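Local coordinates for protein glutamine synthetase (Helicobacter pylori, PDB 5ZLI) that is a type I-beta glutamine synthetase, an enzyme assembled from twelve copies of a chain that combines a beta-grasp domain with a catalytic domain, at residues F29-S32 with W38-I41; R83-P88 with S94-C99; C113-A118 with A241-Q246; K208-V213 with K249-M254; F98-D103 with I117-L122. All coordinates share one frame; numbering follows the deposited sequence.

Interaction 1 of 5, residues F29-S32 with W38-I41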
# COMPACT_ATOMS: atom_id res chain seq x y z
N PHE B 29 50.79 1.13 2.40
CA PHE B 29 51.56 1.41 3.60
C PHE B 29 50.58 1.63 4.73
O PHE B 29 49.79 2.57 4.67
CB PHE B 29 52.43 2.65 3.42
CG PHE B 29 53.38 2.54 2.28
CD1 PHE B 29 54.35 1.56 2.29
CD2 PHE B 29 53.34 3.43 1.24
CE1 PHE B 29 55.25 1.44 1.24
CE2 PHE B 29 54.24 3.32 0.19
CZ PHE B 29 55.20 2.31 0.18
N ARG B 30 50.67 0.82 5.77
CA ARG B 30 49.71 0.92 6.85
C ARG B 30 50.38 1.30 8.17
O ARG B 30 51.53 0.91 8.44
CB ARG B 30 48.93 -0.35 6.98
CG ARG B 30 48.10 -0.55 5.78
CD ARG B 30 46.96 -1.47 6.05
NE ARG B 30 46.25 -1.69 4.80
CZ ARG B 30 45.35 -2.63 4.64
NH1 ARG B 30 45.08 -3.43 5.67
NH2 ARG B 30 44.73 -2.78 3.47
N PHE B 31 49.67 2.10 8.96
CA PHE B 31 50.22 2.68 10.17
C PHE B 31 49.07 2.95 11.12
O PHE B 31 47.93 3.12 10.70
CB PHE B 31 51.01 3.97 9.89
CG PHE B 31 50.20 5.09 9.29
CD1 PHE B 31 49.95 5.13 7.92
CD2 PHE B 31 49.70 6.12 10.09
CE1 PHE B 31 49.21 6.18 7.36
CE2 PHE B 31 48.94 7.18 9.52
CZ PHE B 31 48.70 7.22 8.17
N SER B 32 49.37 2.93 12.41
CA SER B 32 48.37 3.01 13.45
C SER B 32 48.50 4.34 14.16
O SER B 32 49.57 4.66 14.69
CB SER B 32 48.53 1.84 14.42
OG SER B 32 48.79 0.63 13.70
N TRP B 38 43.78 1.52 12.10
CA TRP B 38 44.75 1.22 11.09
C TRP B 38 44.45 2.12 9.90
O TRP B 38 43.31 2.19 9.42
CB TRP B 38 44.69 -0.27 10.75
CG TRP B 38 45.99 -0.87 10.44
CD1 TRP B 38 47.22 -0.33 10.62
CD2 TRP B 38 46.19 -2.16 9.88
NE1 TRP B 38 48.19 -1.21 10.19
CE2 TRP B 38 47.59 -2.34 9.74
CE3 TRP B 38 45.33 -3.18 9.47
CZ2 TRP B 38 48.13 -3.49 9.23
CZ3 TRP B 38 45.88 -4.32 8.96
CH2 TRP B 38 47.27 -4.47 8.84
N ASN B 39 45.48 2.82 9.41
CA ASN B 39 45.34 3.75 8.31
C ASN B 39 46.22 3.30 7.16
O ASN B 39 47.14 2.51 7.35
CB ASN B 39 45.69 5.18 8.73
CG ASN B 39 44.74 5.73 9.76
OD1 ASN B 39 43.81 6.44 9.42
ND2 ASN B 39 44.97 5.41 11.04
N HIS B 40 45.87 3.70 5.93
CA HIS B 40 46.67 3.30 4.78
C HIS B 40 46.74 4.39 3.73
O HIS B 40 45.93 5.32 3.68
CB HIS B 40 46.16 2.00 4.15
CG HIS B 40 44.87 2.14 3.40
ND1 HIS B 40 44.71 1.70 2.10
CD2 HIS B 40 43.69 2.69 3.76
CE1 HIS B 40 43.48 1.96 1.70
NE2 HIS B 40 42.84 2.56 2.68
N ILE B 41 47.73 4.23 2.86
CA ILE B 41 48.00 5.09 1.72
C ILE B 41 48.67 4.22 0.67
O ILE B 41 49.69 3.59 0.93
CB ILE B 41 48.87 6.31 2.11
CG1 ILE B 41 49.49 6.95 0.87
CG2 ILE B 41 49.89 5.93 3.10
CD1 ILE B 41 50.30 8.19 1.16
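R30 and W38 meet on one face of an antiparallel strand pair, the arginine chain crossing the indole at about a right angle. CD of R30 stands over the middle of the six-membered ring of W38, 3.8 Å from its centroid and only 8° off the ring normal, which defines a CH-pi contact. Farther along the extended chain, CZ of R30 lies 5.0 Å from the same centroid, within cation-pi range. The guanidinium plane is nonetheless perpendicular to the indole, and it turns an edge to it, with NH1 of R30 3.5 Å from CZ3 of W38. H40 runs alongside R30 in the same direction, CB of H40 lying 3.6 Å from CG of R30. The polar ends are tied elsewhere: D28 holds NH2 of R30 and also ND1 of H40. The two strands, 26-32 and 38-44, form the first hairpin of the beta-grasp domain, and F29-I41 and F31-N39 are its hydrogen-bonded pairs. In the latter pair the amide N of N39 is 2.8 Å from O of F31. On the opposite face, chi1 of F31 (62°) sets CG between the backbone N and the carbonyl carbon, and the end of the side chain comes nearer the partner strand. CB of N39 sits over one ring face, 3.9 Å from the F31 centroid, with the amide of N39 inclined by 26° to the ring. CG2 of I41 comes to the edge of that ring, 4.3 Å from CE1 of F31. OD1 of N39 reaches past the hairpin to accept from the backbone N of M191 of a second subunit.

Interaction 2 of 5, residues R83-P88 with S94-C99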
# COMPACT_ATOMS: atom_id res chain seq x y z
N ARG B 83 56.69 -8.85 8.09
CA ARG B 83 55.31 -9.29 8.18
C ARG B 83 54.41 -8.62 7.14
O ARG B 83 53.18 -8.55 7.33
CB ARG B 83 54.75 -9.09 9.59
CG ARG B 83 55.45 -10.02 10.58
CD ARG B 83 54.93 -9.84 11.97
NE ARG B 83 55.29 -8.52 12.47
CZ ARG B 83 56.51 -8.19 12.88
NH1 ARG B 83 57.51 -9.08 12.86
NH2 ARG B 83 56.72 -6.96 13.31
N TYR B 84 54.99 -8.12 6.05
CA TYR B 84 54.17 -7.64 4.96
C TYR B 84 53.37 -8.81 4.38
O TYR B 84 53.60 -9.98 4.71
CB TYR B 84 55.01 -6.92 3.89
CG TYR B 84 56.20 -7.66 3.31
CD1 TYR B 84 56.03 -8.68 2.39
CD2 TYR B 84 57.49 -7.29 3.64
CE1 TYR B 84 57.11 -9.34 1.84
CE2 TYR B 84 58.60 -7.95 3.09
CZ TYR B 84 58.39 -8.98 2.18
OH TYR B 84 59.43 -9.66 1.61
N PHE B 85 52.35 -8.49 3.60
CA PHE B 85 51.52 -9.56 3.07
C PHE B 85 50.71 -9.03 1.92
O PHE B 85 50.38 -7.85 1.87
CB PHE B 85 50.61 -10.10 4.15
CG PHE B 85 49.68 -9.08 4.71
CD1 PHE B 85 50.12 -8.12 5.63
CD2 PHE B 85 48.33 -9.10 4.38
CE1 PHE B 85 49.23 -7.17 6.18
CE2 PHE B 85 47.44 -8.18 4.93
CZ PHE B 85 47.90 -7.20 5.83
N ILE B 86 50.38 -9.92 0.99
CA ILE B 86 49.46 -9.54 -0.08
C ILE B 86 48.04 -9.47 0.47
O ILE B 86 47.52 -10.44 1.03
CB ILE B 86 49.55 -10.53 -1.25
CG1 ILE B 86 50.89 -10.37 -1.96
CG2 ILE B 86 48.37 -10.37 -2.14
CD1 ILE B 86 51.08 -11.28 -3.19
N ASP B 87 47.39 -8.33 0.26
CA ASP B 87 46.01 -8.17 0.70
C ASP B 87 45.08 -9.01 -0.17
O ASP B 87 44.99 -8.77 -1.39
CB ASP B 87 45.65 -6.69 0.66
CG ASP B 87 44.37 -6.37 1.39
OD1 ASP B 87 43.71 -7.31 1.86
OD2 ASP B 87 44.08 -5.17 1.59
N PRO B 88 44.36 -10.00 0.40
CA PRO B 88 43.50 -10.85 -0.44
C PRO B 88 42.28 -10.13 -0.95
O PRO B 88 41.78 -10.49 -2.03
CB PRO B 88 43.12 -12.00 0.50
CG PRO B 88 43.15 -11.38 1.84
CD PRO B 88 44.29 -10.38 1.82
N SER B 94 47.66 -6.02 -4.16
CA SER B 94 48.25 -5.04 -3.27
C SER B 94 49.01 -5.77 -2.19
O SER B 94 48.53 -6.78 -1.68
CB SER B 94 47.19 -4.15 -2.59
OG SER B 94 46.19 -3.70 -3.49
N VAL B 95 50.17 -5.25 -1.82
CA VAL B 95 50.89 -5.80 -0.68
C VAL B 95 50.86 -4.77 0.43
O VAL B 95 51.17 -3.59 0.22
CB VAL B 95 52.33 -6.22 -1.04
CG1 VAL B 95 53.10 -5.08 -1.67
CG2 VAL B 95 53.02 -6.76 0.20
N VAL B 96 50.52 -5.20 1.58
CA VAL B 96 50.45 -4.31 2.71
C VAL B 96 51.79 -4.36 3.42
O VAL B 96 52.41 -5.43 3.53
CB VAL B 96 49.29 -4.68 3.65
CG1 VAL B 96 49.25 -3.77 4.85
CG2 VAL B 96 47.96 -4.61 2.90
N VAL B 97 52.27 -3.20 3.85
CA VAL B 97 53.54 -3.10 4.54
C VAL B 97 53.36 -2.15 5.70
O VAL B 97 52.67 -1.13 5.58
CB VAL B 97 54.67 -2.66 3.60
CG1 VAL B 97 54.17 -1.56 2.73
CG2 VAL B 97 55.92 -2.25 4.41
N PHE B 98 53.89 -2.54 6.87
CA PHE B 98 53.80 -1.73 8.07
C PHE B 98 54.71 -0.51 8.01
O PHE B 98 55.65 -0.45 7.23
CB PHE B 98 54.13 -2.57 9.31
CG PHE B 98 53.08 -3.57 9.69
CD1 PHE B 98 52.04 -3.21 10.55
CD2 PHE B 98 53.14 -4.89 9.22
CE1 PHE B 98 51.07 -4.14 10.93
CE2 PHE B 98 52.16 -5.83 9.60
CZ PHE B 98 51.14 -5.45 10.45
N CYS B 99 54.37 0.49 8.83
CA CYS B 99 55.15 1.72 8.91
C CYS B 99 55.11 2.30 10.32
O CYS B 99 54.19 2.04 11.10
CB CYS B 99 54.64 2.75 7.89
SG CYS B 99 54.77 2.17 6.18
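F85 and V96 form a hydrogen-bonded antiparallel pair whose side chains lie side by side and point the same way. From CB of F85, a chi1 of 61° tucks CG over the residue's own backbone, and the ring leans over the neighbouring strand. CD1 is the first ring atom to arrive, 4.1 Å from CB of V96. CE1 and CZ of F85 then take the main contact, CE1 lying 3.6 Å from CB of V96 while CZ is also close to CB and CG1 of V96. At the next corner of the ring, CE2 of F85 is 4.1 Å from CG2 of V96. CB of V96 is 3.9 Å from the F85 centroid, 25° off the ring normal, so the valine covers one face toward its rim, a CH-pi contact. Backbone bonds fix this register, with the amide N of V96 2.7 Å from O of F85. The same face also carries D87, whose CB packs 3.8 Å from CG2 of V96; its carboxylate is engaged outside the pair by Y250 and by R30. On the opposite face, I86 pairs with V95. At the other end of the contact, O of R83 lies in the plane of the F98 ring, 3.7 Å from CE2 of F98, and the same oxygen accepts a hydrogen bond from NZ of K247. The strands 84-87 and 94-103 thus make a beta hairpin at the margin of the beta-grasp sheet, in which 94-103 also runs parallel to 26-32, the pairing characteristic of that fold.

Interaction 3 of 5, residues C113-A118 with A241-Q246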
# COMPACT_ATOMS: atom_id res chain seq x y z
N CYS B 113 54.16 7.94 18.14
CA CYS B 113 53.78 6.87 17.24
C CYS B 113 53.65 5.60 18.07
O CYS B 113 54.65 5.10 18.58
CB CYS B 113 54.81 6.69 16.13
SG CYS B 113 54.58 5.17 15.17
N PRO B 114 52.45 5.04 18.22
CA PRO B 114 52.28 3.89 19.11
C PRO B 114 53.16 2.71 18.74
O PRO B 114 53.69 2.03 19.63
CB PRO B 114 50.80 3.55 18.95
CG PRO B 114 50.17 4.78 18.47
CD PRO B 114 51.18 5.42 17.59
N ARG B 115 53.24 2.39 17.46
CA ARG B 115 54.13 1.30 17.07
C ARG B 115 55.60 1.63 17.37
O ARG B 115 56.40 0.73 17.65
CB ARG B 115 53.87 0.97 15.60
CG ARG B 115 54.44 -0.32 15.21
CD ARG B 115 54.08 -0.74 13.81
NE ARG B 115 55.34 -0.97 13.13
CZ ARG B 115 55.91 -2.15 12.93
NH1 ARG B 115 55.33 -3.26 13.34
NH2 ARG B 115 57.09 -2.22 12.33
N SER B 116 55.98 2.93 17.33
CA SER B 116 57.32 3.34 17.77
C SER B 116 57.49 3.14 19.27
O SER B 116 58.57 2.77 19.75
CB SER B 116 57.59 4.79 17.40
OG SER B 116 57.81 4.97 16.01
N ILE B 117 56.46 3.47 20.04
CA ILE B 117 56.48 3.16 21.47
C ILE B 117 56.70 1.67 21.69
O ILE B 117 57.52 1.28 22.53
CB ILE B 117 55.17 3.65 22.14
CG1 ILE B 117 55.10 5.19 22.08
CG2 ILE B 117 55.01 3.10 23.59
CD1 ILE B 117 53.81 5.81 22.65
N ALA B 118 56.04 0.81 20.91
CA ALA B 118 56.10 -0.63 21.16
C ALA B 118 57.48 -1.20 20.92
O ALA B 118 57.80 -2.24 21.48
CB ALA B 118 55.09 -1.39 20.30
N ALA B 241 53.15 -9.24 18.10
CA ALA B 241 51.81 -9.60 18.55
C ALA B 241 50.82 -8.49 18.25
O ALA B 241 49.76 -8.72 17.65
CB ALA B 241 51.83 -9.94 20.03
N ALA B 242 51.18 -7.26 18.60
CA ALA B 242 50.30 -6.14 18.34
C ALA B 242 50.08 -5.97 16.86
O ALA B 242 49.01 -5.50 16.44
CB ALA B 242 50.89 -4.86 18.92
N ASP B 243 51.10 -6.30 16.06
CA ASP B 243 50.94 -6.27 14.61
C ASP B 243 49.90 -7.28 14.14
O ASP B 243 49.01 -6.94 13.35
CB ASP B 243 52.26 -6.55 13.92
CG ASP B 243 53.07 -5.33 13.76
OD1 ASP B 243 52.73 -4.28 14.33
OD2 ASP B 243 54.05 -5.40 13.01
N ASN B 244 49.96 -8.50 14.65
CA ASN B 244 49.03 -9.50 14.16
C ASN B 244 47.62 -9.18 14.59
O ASN B 244 46.67 -9.52 13.89
CB ASN B 244 49.40 -10.89 14.67
CG ASN B 244 50.65 -11.43 14.05
OD1 ASN B 244 51.01 -11.07 12.93
ND2 ASN B 244 51.33 -12.30 14.78
N VAL B 245 47.49 -8.46 15.70
CA VAL B 245 46.17 -8.01 16.13
C VAL B 245 45.59 -7.05 15.09
O VAL B 245 44.43 -7.21 14.69
CB VAL B 245 46.26 -7.38 17.53
CG1 VAL B 245 45.00 -6.57 17.87
CG2 VAL B 245 46.56 -8.48 18.57
N GLN B 246 46.38 -6.08 14.62
CA GLN B 246 45.89 -5.20 13.54
C GLN B 246 45.44 -6.00 12.31
O GLN B 246 44.36 -5.75 11.76
CB GLN B 246 46.95 -4.16 13.11
CG GLN B 246 47.30 -3.08 14.13
CD GLN B 246 46.09 -2.31 14.70
OE1 GLN B 246 45.37 -2.83 15.55
NE2 GLN B 246 45.84 -1.10 14.18
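A buried salt bridge between two helices of the catalytic domain, 114-128 and 238-258, joins R115 in the first turn of one to D243 of the other. NH1 of R115 lies 2.5 Å from OD2 of D243, a separation too short to be read as a measure of strength. A second approach of NH1, to OD1 of D243, is weak and doubtful because that oxygen sits too close to another atom in the model. The guanidinium and carboxylate planes are 21° apart, nearly coplanar, and the acid meets the guanidinium at its edge. R115 reaches across because CG is trans to the backbone N (chi1 -164°) and the chain bends later, at chi3. The arginine supplies most of the reach; the nearest CA atoms, those of R115 and A242, are 8.5 Å apart. Each partner has a second tie: D80 takes NH2 of R115, while R83 reaches OD2 of D243. Just before the helix, C113 is the N-cap residue, SG accepting a weak bond from the amide N of S116 at 3.4 Å. The whole is a buried interhelical salt bridge, extended through D80 and R83 into the beta-grasp domain.

Interaction 4 of 5, residues K208-V213 with K249-M254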
# COMPACT_ATOMS: atom_id res chain seq x y z
N LYS B 208 41.07 -19.12 7.47
CA LYS B 208 41.74 -19.34 6.20
C LYS B 208 42.47 -18.08 5.77
O LYS B 208 43.61 -18.13 5.32
CB LYS B 208 40.75 -19.79 5.13
CG LYS B 208 40.56 -21.28 5.10
CD LYS B 208 41.91 -21.95 4.91
CE LYS B 208 42.04 -23.21 5.75
NZ LYS B 208 41.22 -24.29 5.16
N VAL B 209 41.85 -16.92 5.97
CA VAL B 209 42.46 -15.69 5.51
C VAL B 209 43.50 -15.20 6.51
O VAL B 209 44.48 -14.56 6.11
CB VAL B 209 41.40 -14.62 5.21
CG1 VAL B 209 42.08 -13.32 4.79
CG2 VAL B 209 40.50 -15.10 4.11
N LEU B 210 43.32 -15.49 7.80
CA LEU B 210 44.37 -15.13 8.74
C LEU B 210 45.68 -15.78 8.34
O LEU B 210 46.72 -15.12 8.28
CB LEU B 210 43.99 -15.59 10.14
CG LEU B 210 42.79 -14.89 10.75
CD1 LEU B 210 42.49 -15.41 12.14
CD2 LEU B 210 43.06 -13.42 10.78
N ASN B 211 45.65 -17.05 8.00
CA ASN B 211 46.89 -17.66 7.58
C ASN B 211 47.38 -17.02 6.30
O ASN B 211 48.59 -16.90 6.10
CB ASN B 211 46.76 -19.17 7.39
CG ASN B 211 46.06 -19.85 8.52
OD1 ASN B 211 45.14 -20.62 8.29
ND2 ASN B 211 46.49 -19.62 9.75
N GLN B 212 46.46 -16.57 5.43
CA GLN B 212 46.92 -15.97 4.17
C GLN B 212 47.82 -14.77 4.43
O GLN B 212 48.66 -14.42 3.59
CB GLN B 212 45.74 -15.56 3.31
CG GLN B 212 45.06 -16.71 2.65
CD GLN B 212 43.95 -16.26 1.74
OE1 GLN B 212 44.14 -15.40 0.88
NE2 GLN B 212 42.76 -16.83 1.94
N VAL B 213 47.68 -14.14 5.58
CA VAL B 213 48.33 -12.88 5.84
C VAL B 213 49.49 -13.07 6.81
O VAL B 213 49.94 -12.11 7.45
CB VAL B 213 47.32 -11.84 6.32
CG1 VAL B 213 46.23 -11.73 5.32
CG2 VAL B 213 46.74 -12.22 7.65
N LYS B 249 42.12 -8.02 13.19
CA LYS B 249 40.94 -7.15 13.20
C LYS B 249 40.47 -6.82 11.77
O LYS B 249 39.30 -6.97 11.44
CB LYS B 249 41.22 -5.86 13.99
CG LYS B 249 41.20 -6.00 15.54
CD LYS B 249 41.55 -4.67 16.21
CE LYS B 249 41.75 -4.81 17.75
NZ LYS B 249 42.27 -3.55 18.45
N TYR B 250 41.40 -6.44 10.92
CA TYR B 250 41.11 -6.19 9.51
C TYR B 250 40.52 -7.41 8.82
O TYR B 250 39.60 -7.29 8.01
CB TYR B 250 42.41 -5.75 8.84
CG TYR B 250 42.39 -5.59 7.35
CD1 TYR B 250 41.54 -4.67 6.74
CD2 TYR B 250 43.27 -6.32 6.54
CE1 TYR B 250 41.55 -4.50 5.35
CE2 TYR B 250 43.27 -6.16 5.14
CZ TYR B 250 42.41 -5.25 4.57
OH TYR B 250 42.40 -5.09 3.21
N VAL B 251 41.03 -8.61 9.14
CA VAL B 251 40.65 -9.79 8.37
C VAL B 251 39.23 -10.21 8.68
O VAL B 251 38.51 -10.68 7.81
CB VAL B 251 41.65 -10.94 8.59
CG1 VAL B 251 41.14 -12.21 7.96
CG2 VAL B 251 42.99 -10.59 7.98
N VAL B 252 38.87 -10.19 9.95
CA VAL B 252 37.50 -10.55 10.27
C VAL B 252 36.55 -9.44 9.81
O VAL B 252 35.49 -9.73 9.23
CB VAL B 252 37.36 -10.91 11.75
CG1 VAL B 252 38.63 -11.58 12.25
CG2 VAL B 252 37.09 -9.73 12.55
N LYS B 253 36.92 -8.17 9.97
CA LYS B 253 36.02 -7.09 9.57
C LYS B 253 35.69 -7.17 8.09
O LYS B 253 34.54 -6.98 7.66
CB LYS B 253 36.61 -5.71 9.87
CG LYS B 253 36.03 -5.05 11.14
CD LYS B 253 36.79 -3.78 11.52
CE LYS B 253 38.16 -4.06 12.02
NZ LYS B 253 38.68 -2.87 12.71
N MET B 254 36.69 -7.52 7.30
CA MET B 254 36.56 -7.55 5.87
C MET B 254 35.91 -8.82 5.39
O MET B 254 35.42 -8.87 4.26
CB MET B 254 37.93 -7.35 5.29
CG MET B 254 38.34 -5.92 5.30
SD MET B 254 37.33 -5.04 4.14
CE MET B 254 38.18 -5.50 2.63
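The backbone N of V213 is gripped by two carbonyls of the preceding turn: it lies 3.0 Å from O of L210 and makes a weaker bond, 3.3 Å, to O of V209. These three residues, V209, L210 and V213, are also the ones that touch V251 of the opposite helix, and the bonds probably keep V213 close to the helical path even though it is the first residue to leave helical backbone angles. Its own carbonyl O accepts from NZ of K247. Across the contact there is no polar bond, and V251 supplies everything on its side. CG1 of V251 lies trans to the backbone N (chi1 172°) and is therefore carried up to both V209 and L210, 3.5 Å from CG1 of V209. The CD2 branch of L210 fills in beside it, 3.6 Å from CB of V251. The other methyl, CG2 of V251, meets CG2 of V213 tip to tip at 4.1 Å. The backbones approach here to 6.5 Å between the CA atoms of L210 and V251. Farther out, V209 also rests on P88, and Y250, next to V251, packs on P194 of a second subunit. The pattern is that of apolar helix-helix packing, in which the last turn of helix 200-212 and V213 just after it pack on a single valine of the long helix 238-258.

Interaction 5 of 5, residues F98-D103 with I117-L122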
# COMPACT_ATOMS: atom_id res chain seq x y z
N PHE B 98 53.89 -2.54 6.87
CA PHE B 98 53.80 -1.73 8.07
C PHE B 98 54.71 -0.51 8.01
O PHE B 98 55.65 -0.45 7.23
CB PHE B 98 54.13 -2.57 9.31
CG PHE B 98 53.08 -3.57 9.69
CD1 PHE B 98 52.04 -3.21 10.55
CD2 PHE B 98 53.14 -4.89 9.22
CE1 PHE B 98 51.07 -4.14 10.93
CE2 PHE B 98 52.16 -5.83 9.60
CZ PHE B 98 51.14 -5.45 10.45
N CYS B 99 54.37 0.49 8.83
CA CYS B 99 55.15 1.72 8.91
C CYS B 99 55.11 2.30 10.32
O CYS B 99 54.19 2.04 11.10
CB CYS B 99 54.64 2.75 7.89
SG CYS B 99 54.77 2.17 6.18
N ASP B 100 56.15 3.04 10.66
CA ASP B 100 56.16 3.96 11.79
C ASP B 100 56.27 5.39 11.30
O ASP B 100 56.68 5.64 10.17
CB ASP B 100 57.30 3.65 12.77
CG ASP B 100 57.15 2.28 13.41
OD1 ASP B 100 56.16 2.10 14.15
OD2 ASP B 100 58.02 1.39 13.19
N VAL B 101 55.88 6.31 12.15
CA VAL B 101 56.06 7.74 11.91
C VAL B 101 57.46 8.16 12.35
O VAL B 101 57.89 7.86 13.47
CB VAL B 101 54.99 8.53 12.67
CG1 VAL B 101 54.60 9.80 11.94
CG2 VAL B 101 53.78 7.65 12.85
N TYR B 102 58.17 8.87 11.48
CA TYR B 102 59.44 9.47 11.86
C TYR B 102 59.21 10.96 12.08
O TYR B 102 58.69 11.65 11.20
CB TYR B 102 60.52 9.28 10.81
CG TYR B 102 61.87 9.86 11.20
CD1 TYR B 102 62.81 9.10 11.89
CD2 TYR B 102 62.23 11.16 10.86
CE1 TYR B 102 64.07 9.62 12.24
CE2 TYR B 102 63.50 11.70 11.20
CZ TYR B 102 64.41 10.92 11.88
OH TYR B 102 65.65 11.44 12.21
N ASP B 103 59.61 11.43 13.25
CA ASP B 103 59.50 12.84 13.62
C ASP B 103 60.64 13.56 12.93
O ASP B 103 61.81 13.29 13.20
CB ASP B 103 59.57 12.96 15.15
CG ASP B 103 59.33 14.38 15.67
OD1 ASP B 103 58.85 14.53 16.83
OD2 ASP B 103 59.64 15.36 14.95
N ILE B 117 56.46 3.47 20.04
CA ILE B 117 56.48 3.16 21.47
C ILE B 117 56.70 1.67 21.69
O ILE B 117 57.52 1.28 22.53
CB ILE B 117 55.17 3.65 22.14
CG1 ILE B 117 55.10 5.19 22.08
CG2 ILE B 117 55.01 3.10 23.59
CD1 ILE B 117 53.81 5.81 22.65
N ALA B 118 56.04 0.81 20.91
CA ALA B 118 56.10 -0.63 21.16
C ALA B 118 57.48 -1.20 20.92
O ALA B 118 57.80 -2.24 21.48
CB ALA B 118 55.09 -1.39 20.30
N LYS B 119 58.28 -0.57 20.07
CA LYS B 119 59.66 -0.99 19.95
C LYS B 119 60.47 -0.43 21.11
O LYS B 119 61.16 -1.17 21.81
CB LYS B 119 60.22 -0.50 18.63
CG LYS B 119 59.52 -1.11 17.48
CD LYS B 119 60.16 -0.71 16.19
CE LYS B 119 59.39 -1.33 15.04
NZ LYS B 119 59.89 -0.97 13.70
N LYS B 120 60.25 0.84 21.45
CA LYS B 120 60.99 1.43 22.56
C LYS B 120 60.68 0.70 23.86
O LYS B 120 61.54 0.61 24.75
CB LYS B 120 60.67 2.92 22.61
CG LYS B 120 61.29 3.68 21.43
CD LYS B 120 60.98 5.17 21.39
CE LYS B 120 61.07 5.82 22.75
NZ LYS B 120 62.36 5.57 23.43
N ALA B 121 59.49 0.10 23.97
CA ALA B 121 59.13 -0.64 25.18
C ALA B 121 59.76 -2.01 25.23
O ALA B 121 60.07 -2.52 26.31
CB ALA B 121 57.62 -0.78 25.29
N LEU B 122 59.84 -2.68 24.08
CA LEU B 122 60.53 -3.96 24.00
C LEU B 122 62.04 -3.79 23.98
O LEU B 122 62.76 -4.71 24.37
CB LEU B 122 60.06 -4.75 22.78
CG LEU B 122 60.79 -6.06 22.46
CD1 LEU B 122 60.64 -7.10 23.56
CD2 LEU B 122 60.27 -6.60 21.12
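D100 and K119 form a salt bridge between strand 94-103 of the beta-grasp domain and helix 114-128 of the catalytic domain. NZ of K119 donates to OD2 of D100 at 3.1 Å and arrives almost in line with the C-O bond of the acid. CE of K119 lies close behind, 3.6 Å from OD2 of D100. The two side chains come from opposite directions, and the lysine spans the gap with every torsion beyond CG near 180°. The backbones stay well apart, the nearest CA atoms, those of D100 and I117, lying 9.7 Å from each other, and only the salt-bridged pair touches. In the next shell, the stronger partner of K119 is D80, which also forms a salt bridge with NZ. NH2 of R115, another partner of D80, lies close to NZ of K119, and the two acids probably offset this pair of like charges. The other oxygen of D100, OD1, makes a weak, long ion pair with NE of R115. Farther out, D100 is held in the sheet by backbone bonds to T78 of the neighbouring strand 74-81. On the helix side, A118, beside K119, packs against L238 and V239 of helix 238-258. The turn that carries the lysine is closed by the bond from the amide N of A121 to O of I117, at 2.7 Å.

Interactions 1 and 2 are buried strand pairings of one beta-grasp sheet, in contact through R30, whose backbone bonds to V97. They bury the most surface of the five (510 and 460 Å²) and are held by backbone bonds and aromatic packing. Interaction 5 begins where interaction 2 ends, on strand 94-103; with interaction 3 it shares helix 114-128, their centres about 8 Å apart, and both rest on charge, but interaction 3 is buried while interaction 5 is only partly so. Interactions 3 and 4 use successive parts of helix 238-258, yet interaction 4, also buried, is wholly apolar across its segments, and no atoms touch between it and interaction 5.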